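Local atomic coordinates of dihydrofolate reductase (Schistosoma mansoni, PDB entry 3VCO), a protein that catalyses the NADPH-dependent reduction of 7,8-dihydrofolate to tetrahydrofolate, a key step of folate metabolism that supplies thymidylate, purine and glycine synthesis. Residues 65-70 against 87-92; 171-176 against 196-201. All coordinates share one frame; numbering follows the deposited sequence.

Interaction 1: residues 65-70 against 87-92; sequences NAVVMG and RINIVV
Met-69 O receives the backbone N of Val-92 at 2.8 Å, and the CA of Val-91 leans on the same oxygen in a C-H...O contact of 3.1 Å. This is the last hydrogen bond of a parallel pairing in which odd residues of 65-70 make all the bonds: Asn-65 O and Val-67 O accept from Ile-88 N and Ile-90 N, while Val-67 N and Met-69 N give to Ile-88 O and Ile-90 O. The strand directions diverge by 26°, the twist of a parallel pair in a beta-alpha-beta unit. On the face of Ala-66, Val-68, Ile-88, Ile-90 and Val-92, the closest side-chain touch is diagonal, Val-68 CG1 to Val-92 CG2 at 3.6 Å. Val-68 CG1 stands anti to the backbone N (chi1 -176°), which carries it forward along the strand to that methyl. The other face is mixed. Val-67 CG1 meets the aliphatic CD of Arg-87 at 4.0 Å, and Met-69 CG lies obliquely against Val-91 CG2 at 4.1 Å. Asn-89 ND2 bends back weakly to Arg-87 O, and its OD1 takes the N of Leu-84. Arg-87 probably binds substrate, as in related enzymes; its guanidinium extends off the pair, where Lys-85 O holds NE and Thr-56 OG1 holds NH1, which fixes its orientation. Helix 109-116 covers Ala-66, Val-68 and Ile-90 through Ala-112 and Leu-116, helix 46-57 touches Val-67 and Arg-87, and strand 125-130 bonds to the other edge of strand 64-70.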
ATOM      1  N   ASN A  65      -1.093  -9.412   8.276  1.00 30.36           N
ATOM      2  CA  ASN A  65      -1.384  -8.909   6.943  1.00 29.85           C
ATOM      3  C   ASN A  65      -0.190  -9.092   6.005  1.00 31.89           C
ATOM      4  O   ASN A  65       0.925  -9.260   6.467  1.00 29.86           O
ATOM      5  CB  ASN A  65      -1.819  -7.444   7.002  1.00 28.18           C
ATOM      6  CG  ASN A  65      -3.050  -7.263   7.818  1.00 37.30           C
ATOM      7  OD1 ASN A  65      -3.964  -8.099   7.748  1.00 34.65           O
ATOM      8  ND2 ASN A  65      -3.093  -6.196   8.625  1.00 35.08           N
ATOM      9  N   ALA A  66      -0.445  -9.126   4.696  1.00 27.74           N
ATOM     10  CA  ALA A  66       0.619  -9.136   3.681  1.00 25.62           C
ATOM     11  C   ALA A  66       0.751  -7.741   3.069  1.00 23.82           C
ATOM     12  O   ALA A  66      -0.255  -7.052   2.869  1.00 24.80           O
ATOM     13  CB  ALA A  66       0.329 -10.177   2.577  1.00 26.85           C
ATOM     14  N   VAL A  67       1.986  -7.285   2.867  1.00 23.88           N
ATOM     15  CA  VAL A  67       2.213  -6.061   2.100  1.00 22.35           C
ATOM     16  C   VAL A  67       2.979  -6.477   0.847  1.00 28.54           C
ATOM     17  O   VAL A  67       4.017  -7.128   0.935  1.00 29.28           O
ATOM     18  CB  VAL A  67       3.017  -5.002   2.849  1.00 24.39           C
ATOM     19  CG1 VAL A  67       2.143  -4.398   3.993  1.00 23.47           C
ATOM     20  CG2 VAL A  67       4.323  -5.618   3.439  1.00 27.20           C
ATOM     21  N   VAL A  68       2.389  -6.155  -0.302  1.00 23.93           N
ATOM     22  CA  VAL A  68       2.905  -6.570  -1.575  1.00 24.14           C
ATOM     23  C   VAL A  68       3.359  -5.306  -2.292  1.00 26.82           C
ATOM     24  O   VAL A  68       2.651  -4.296  -2.263  1.00 28.46           O
ATOM     25  CB  VAL A  68       1.822  -7.329  -2.387  1.00 24.97           C
ATOM     26  CG1 VAL A  68       2.427  -7.855  -3.699  1.00 28.46           C
ATOM     27  CG2 VAL A  68       1.192  -8.508  -1.543  1.00 24.94           C
ATOM     28  N   MET A  69       4.545  -5.347  -2.903  1.00 28.74           N
ATOM     29  CA  MET A  69       5.112  -4.142  -3.495  1.00 26.62           C
ATOM     30  C   MET A  69       6.092  -4.526  -4.607  1.00 28.83           C
ATOM     31  O   MET A  69       6.593  -5.643  -4.606  1.00 25.20           O
ATOM     32  CB  MET A  69       5.865  -3.355  -2.414  1.00 24.61           C
ATOM     33  CG  MET A  69       7.153  -4.065  -1.987  1.00 24.24           C
ATOM     34  SD  MET A  69       7.865  -3.442  -0.465  1.00 32.51           S
ATOM     35  CE  MET A  69       7.150  -4.699   0.585  1.00 28.25           C
ATOM     36  N   GLY A  70       6.373  -3.580  -5.528  1.00 29.45           N
ATOM     37  CA  GLY A  70       7.434  -3.743  -6.528  1.00 29.53           C
ATOM     38  C   GLY A  70       8.803  -3.540  -5.900  1.00 34.68           C
ATOM     39  O   GLY A  70       8.921  -3.087  -4.746  1.00 32.15           O
ATOM     40  N   ARG A  87       4.406  -8.224   9.337  1.00 31.25           N
ATOM     41  CA  ARG A  87       3.688  -8.370   8.086  1.00 20.19           C
ATOM     42  C   ARG A  87       4.450  -9.319   7.224  1.00 24.40           C
ATOM     43  O   ARG A  87       5.676  -9.422   7.323  1.00 28.39           O
ATOM     44  CB  ARG A  87       3.570  -6.993   7.369  1.00 24.25           C
ATOM     45  CG  ARG A  87       2.610  -6.065   8.081  1.00 32.22           C
ATOM     46  CD  ARG A  87       2.995  -4.621   7.848  1.00 30.66           C
ATOM     47  NE  ARG A  87       4.058  -4.274   8.767  1.00 34.01           N
ATOM     48  CZ  ARG A  87       4.555  -3.062   8.931  1.00 29.05           C
ATOM     49  NH1 ARG A  87       4.059  -2.024   8.256  1.00 29.40           N
ATOM     50  NH2 ARG A  87       5.530  -2.889   9.821  1.00 36.20           N
ATOM     51  N   ILE A  88       3.737 -10.032   6.377  1.00 26.46           N
ATOM     52  CA  ILE A  88       4.384 -10.875   5.386  1.00 28.56           C
ATOM     53  C   ILE A  88       4.775  -9.918   4.269  1.00 29.50           C
ATOM     54  O   ILE A  88       3.913  -9.274   3.674  1.00 27.41           O
ATOM     55  CB  ILE A  88       3.375 -11.907   4.837  1.00 33.25           C
ATOM     56  CG1 ILE A  88       2.913 -12.850   5.967  1.00 33.60           C
ATOM     57  CG2 ILE A  88       3.969 -12.683   3.626  1.00 31.85           C
ATOM     58  CD1 ILE A  88       1.612 -13.512   5.681  1.00 31.94           C
ATOM     59  N   ASN A  89       6.069  -9.787   4.022  1.00 25.94           N
ATOM     60  CA  ASN A  89       6.594  -8.926   2.954  1.00 24.66           C
ATOM     61  C   ASN A  89       6.753  -9.701   1.651  1.00 28.62           C
ATOM     62  O   ASN A  89       7.439 -10.741   1.610  1.00 29.11           O
ATOM     63  CB  ASN A  89       7.983  -8.384   3.318  1.00 26.84           C
ATOM     64  CG  ASN A  89       7.964  -7.397   4.460  1.00 34.12           C
ATOM     65  OD1 ASN A  89       8.602  -6.347   4.375  1.00 35.15           O
ATOM     66  ND2 ASN A  89       7.225  -7.708   5.525  1.00 31.81           N
ATOM     67  N   ILE A  90       6.184  -9.181   0.569  1.00 23.22           N
ATOM     68  CA  ILE A  90       6.309  -9.853  -0.713  1.00 26.33           C
ATOM     69  C   ILE A  90       6.688  -8.810  -1.761  1.00 26.19           C
ATOM     70  O   ILE A  90       6.011  -7.808  -1.900  1.00 23.98           O
ATOM     71  CB  ILE A  90       4.975 -10.504  -1.163  1.00 26.11           C
ATOM     72  CG1 ILE A  90       4.529 -11.552  -0.157  1.00 34.29           C
ATOM     73  CG2 ILE A  90       5.133 -11.199  -2.547  1.00 20.02           C
ATOM     74  CD1 ILE A  90       3.200 -12.147  -0.503  1.00 38.12           C
ATOM     75  N   VAL A  91       7.801  -9.035  -2.444  1.00 26.22           N
ATOM     76  CA  VAL A  91       8.204  -8.108  -3.491  1.00 28.21           C
ATOM     77  C   VAL A  91       7.938  -8.771  -4.847  1.00 31.08           C
ATOM     78  O   VAL A  91       8.310  -9.924  -5.036  1.00 30.56           O
ATOM     79  CB  VAL A  91       9.703  -7.744  -3.351  1.00 34.13           C
ATOM     80  CG1 VAL A  91      10.143  -6.798  -4.477  1.00 30.71           C
ATOM     81  CG2 VAL A  91       9.974  -7.078  -1.973  1.00 26.54           C
ATOM     82  N   VAL A  92       7.310  -8.046  -5.770  1.00 23.63           N
ATOM     83  CA  VAL A  92       7.016  -8.587  -7.082  1.00 25.48           C
ATOM     84  C   VAL A  92       8.102  -8.053  -8.009  1.00 31.41           C
ATOM     85  O   VAL A  92       8.085  -6.885  -8.367  1.00 32.19           O
ATOM     86  CB  VAL A  92       5.649  -8.127  -7.574  1.00 32.36           C
ATOM     87  CG1 VAL A  92       5.396  -8.577  -9.065  1.00 27.55           C
ATOM     88  CG2 VAL A  92       4.559  -8.608  -6.564  1.00 26.05           C
TER

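Interaction 2: residues 171-176 against 196-201; sequences DKLKKV and CVYDVP
A short antiparallel edge pairing at the surface of the dihydrofolate reductase sheet joins strand 174-175 to the C-terminal strand 191-200. Lys-174 and Asp-199 form the hydrogen-bonded pair: Lys-174 N gives to Asp-199 O at 2.9 Å, and Asp-199 N returns to Lys-174 O, both nearly straight at the hydrogen. Beyond the non-hydrogen-bonded pair Lys-175 and Tyr-198, Val-176 N reaches Val-197 O at 2.8 Å, and a water spans Val-176 O and Val-197 N. The Tyr-198 ring takes apolar groups from two residues. Leu-173 CD1 sits over one face in a CH-pi contact, 3.9 Å from the ring centroid and displaced toward the rim; its twin CD2 lies against Val-200 CG2 at 3.7 Å. Lys-175 CD lies 3.5 Å from Tyr-198 CE1. With chi1 at -173° the Lys-175 chain leaves its backbone N behind, and a bend at chi2 carries it past the ring toward Cys-196. The phenol OH bonds to His-154 of strand 148-156, the inner neighbour of the C-terminal strand. On the other face, with Lys-174, Asp-199 OD1 forms a salt bridge with NE of Arg-149, while Val-176 CG2 lies 3.3 Å from Asp-199 OD2. Lys-174 NZ remains 5.2 Å from Asp-199 OD2, short of a salt bridge but close enough for a probable mild attraction. At the chain end, Lys-174 CD passes Pro-201 CB, the two side chains running oppositely, and Pro-201 CG rests 3.3 Å from Lys-172 O.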
ATOM      1  N   ASP A 171     -15.400  10.202  -8.303  1.00 60.87           N
ATOM      2  CA  ASP A 171     -16.773  10.637  -8.086  1.00 69.06           C
ATOM      3  C   ASP A 171     -17.642   9.484  -7.571  1.00 70.87           C
ATOM      4  O   ASP A 171     -18.597   9.698  -6.818  1.00 74.69           O
ATOM      5  CB  ASP A 171     -17.367  11.252  -9.359  1.00 79.62           C
ATOM      6  CG  ASP A 171     -17.083  10.429 -10.604  1.00 82.51           C
ATOM      7  OD1 ASP A 171     -15.924   9.993 -10.768  1.00 82.80           O
ATOM      8  OD2 ASP A 171     -18.012  10.232 -11.424  1.00 82.04           O
ATOM      9  N   LYS A 172     -17.293   8.261  -7.963  1.00 62.01           N
ATOM     10  CA  LYS A 172     -18.056   7.086  -7.562  1.00 59.48           C
ATOM     11  C   LYS A 172     -17.453   6.343  -6.363  1.00 55.11           C
ATOM     12  O   LYS A 172     -18.067   5.419  -5.835  1.00 59.67           O
ATOM     13  CB  LYS A 172     -18.233   6.158  -8.758  1.00 61.05           C
ATOM     14  CG  LYS A 172     -19.036   6.835  -9.891  1.00 71.70           C
ATOM     15  CD  LYS A 172     -19.259   5.905 -11.076  1.00 77.20           C
ATOM     16  CE  LYS A 172     -19.832   6.650 -12.268  1.00 84.75           C
ATOM     17  NZ  LYS A 172     -18.941   7.774 -12.688  1.00 87.70           N
ATOM     18  N   LEU A 173     -16.257   6.745  -5.936  1.00 48.32           N
ATOM     19  CA  LEU A 173     -15.640   6.136  -4.759  1.00 47.28           C
ATOM     20  C   LEU A 173     -16.557   6.320  -3.552  1.00 46.79           C
ATOM     21  O   LEU A 173     -17.179   7.371  -3.370  1.00 49.27           O
ATOM     22  CB  LEU A 173     -14.275   6.739  -4.465  1.00 46.71           C
ATOM     23  CG  LEU A 173     -13.106   6.448  -5.418  1.00 49.47           C
ATOM     24  CD1 LEU A 173     -11.876   7.226  -4.990  1.00 45.98           C
ATOM     25  CD2 LEU A 173     -12.774   4.982  -5.537  1.00 45.27           C
ATOM     26  N   LYS A 174     -16.666   5.287  -2.736  1.00 39.15           N
ATOM     27  CA  LYS A 174     -17.535   5.350  -1.565  1.00 41.09           C
ATOM     28  C   LYS A 174     -16.622   5.608  -0.378  1.00 35.47           C
ATOM     29  O   LYS A 174     -15.735   4.816  -0.076  1.00 34.58           O
ATOM     30  CB  LYS A 174     -18.322   4.044  -1.396  1.00 40.00           C
ATOM     31  CG  LYS A 174     -19.491   3.917  -2.363  1.00 56.86           C
ATOM     32  CD  LYS A 174     -19.691   2.484  -2.896  1.00 65.74           C
ATOM     33  CE  LYS A 174     -19.719   1.416  -1.798  1.00 67.05           C
ATOM     34  NZ  LYS A 174     -19.382   0.044  -2.329  1.00 66.21           N
ATOM     35  N   LYS A 175     -16.802   6.757   0.245  1.00 40.95           N
ATOM     36  CA  LYS A 175     -15.951   7.171   1.347  1.00 43.99           C
ATOM     37  C   LYS A 175     -16.311   6.321   2.556  1.00 38.10           C
ATOM     38  O   LYS A 175     -17.502   6.140   2.871  1.00 36.67           O
ATOM     39  CB  LYS A 175     -16.192   8.657   1.643  1.00 50.07           C
ATOM     40  CG  LYS A 175     -15.264   9.253   2.661  1.00 62.51           C
ATOM     41  CD  LYS A 175     -13.973   9.720   2.027  1.00 65.64           C
ATOM     42  CE  LYS A 175     -13.217  10.655   2.963  1.00 68.55           C
ATOM     43  NZ  LYS A 175     -13.023  12.013   2.380  1.00 65.72           N
ATOM     44  N   VAL A 176     -15.287   5.790   3.221  1.00 32.49           N
ATOM     45  CA  VAL A 176     -15.493   4.913   4.363  1.00 37.72           C
ATOM     46  C   VAL A 176     -15.151   5.666   5.637  1.00 39.59           C
ATOM     47  O   VAL A 176     -14.120   6.336   5.699  1.00 37.32           O
ATOM     48  CB  VAL A 176     -14.575   3.670   4.255  1.00 41.92           C
ATOM     49  CG1 VAL A 176     -14.735   2.758   5.466  1.00 44.26           C
ATOM     50  CG2 VAL A 176     -14.838   2.903   2.954  1.00 44.37           C
ATOM     51  N   CYS A 196      -7.891   9.430   3.856  1.00 30.22           N
ATOM     52  CA  CYS A 196      -9.232   9.085   3.379  1.00 27.45           C
ATOM     53  C   CYS A 196      -9.202   7.620   2.952  1.00 35.83           C
ATOM     54  O   CYS A 196      -8.180   7.103   2.489  1.00 34.39           O
ATOM     55  CB  CYS A 196      -9.624   9.959   2.188  1.00 34.14           C
ATOM     56  SG  CYS A 196     -10.028  11.665   2.587  1.00 39.46           S
ATOM     57  N   VAL A 197     -10.321   6.941   3.158  1.00 33.87           N
ATOM     58  CA  VAL A 197     -10.436   5.543   2.807  1.00 25.57           C
ATOM     59  C   VAL A 197     -11.654   5.338   1.889  1.00 25.27           C
ATOM     60  O   VAL A 197     -12.743   5.837   2.170  1.00 29.01           O
ATOM     61  CB  VAL A 197     -10.603   4.710   4.052  1.00 30.39           C
ATOM     62  CG1 VAL A 197     -10.674   3.254   3.688  1.00 26.31           C
ATOM     63  CG2 VAL A 197      -9.426   4.989   5.042  1.00 31.43           C
ATOM     64  N   TYR A 198     -11.445   4.619   0.790  1.00 27.69           N
ATOM     65  CA  TYR A 198     -12.465   4.512  -0.230  1.00 29.22           C
ATOM     66  C   TYR A 198     -12.699   3.076  -0.621  1.00 27.94           C
ATOM     67  O   TYR A 198     -11.746   2.319  -0.782  1.00 33.88           O
ATOM     68  CB  TYR A 198     -12.037   5.250  -1.503  1.00 32.62           C
ATOM     69  CG  TYR A 198     -11.699   6.740  -1.335  1.00 32.45           C
ATOM     70  CD1 TYR A 198     -12.697   7.696  -1.178  1.00 35.26           C
ATOM     71  CD2 TYR A 198     -10.387   7.161  -1.342  1.00 29.46           C
ATOM     72  CE1 TYR A 198     -12.376   9.047  -1.027  1.00 40.18           C
ATOM     73  CE2 TYR A 198     -10.055   8.508  -1.206  1.00 32.24           C
ATOM     74  CZ  TYR A 198     -11.037   9.431  -1.037  1.00 35.31           C
ATOM     75  OH  TYR A 198     -10.677  10.739  -0.906  1.00 33.27           O
ATOM     76  N   ASP A 199     -13.966   2.733  -0.814  1.00 33.23           N
ATOM     77  CA  ASP A 199     -14.335   1.473  -1.445  1.00 34.75           C
ATOM     78  C   ASP A 199     -14.683   1.750  -2.885  1.00 31.88           C
ATOM     79  O   ASP A 199     -15.470   2.634  -3.170  1.00 33.10           O
ATOM     80  CB  ASP A 199     -15.517   0.832  -0.719  1.00 32.49           C
ATOM     81  CG  ASP A 199     -15.092   0.165   0.551  1.00 34.67           C
ATOM     82  OD1 ASP A 199     -13.940  -0.308   0.613  1.00 38.33           O
ATOM     83  OD2 ASP A 199     -15.890   0.124   1.492  1.00 39.17           O
ATOM     84  N   VAL A 200     -14.062   1.003  -3.789  1.00 34.09           N
ATOM     85  CA  VAL A 200     -14.345   1.153  -5.198  1.00 40.99           C
ATOM     86  C   VAL A 200     -15.553   0.278  -5.445  1.00 43.53           C
ATOM     87  O   VAL A 200     -15.511  -0.911  -5.141  1.00 41.19           O
ATOM     88  CB  VAL A 200     -13.145   0.686  -6.071  1.00 41.20           C
ATOM     89  CG1 VAL A 200     -13.451   0.833  -7.558  1.00 40.24           C
ATOM     90  CG2 VAL A 200     -11.849   1.439  -5.662  1.00 38.31           C
ATOM     91  N   PRO A 201     -16.648   0.877  -5.944  1.00 47.13           N
ATOM     92  CA  PRO A 201     -17.869   0.093  -6.168  1.00 57.70           C
ATOM     93  C   PRO A 201     -17.731  -0.823  -7.364  1.00 54.84           C
ATOM     94  O   PRO A 201     -18.028  -1.988  -7.108  1.00 67.56           O
ATOM     95  CB  PRO A 201     -18.933   1.168  -6.440  1.00 64.23           C
ATOM     96  CG  PRO A 201     -18.155   2.349  -6.997  1.00 53.52           C
ATOM     97  CD  PRO A 201     -16.802   2.293  -6.357  1.00 43.68           C
TER
HETATM   98  O   HOH W   1     -12.383   7.965   5.082  1.00 39.29           O

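From the N terminus, interaction 1 comes first: strand 64-70 runs into helix 71-76, and the chain returns as strand 88-92, so the contact closes a beta-alpha-beta crossover. Only after it is complete does the chain pass through 109-116, 125-130, 134-142 and 148-156 to reach interaction 2. That contact closes a second loop of 19 intervening residues, which holds strand 186-188 and the start of 191-200, and it ends at the C terminus. The two closures are therefore in series, neither nested nor crossed. Both belong to one mixed sheet, on opposite sides of the chain's centre, with contact centres about 23 Å apart; strands 125-130, 23-29 and 148-156 connect them.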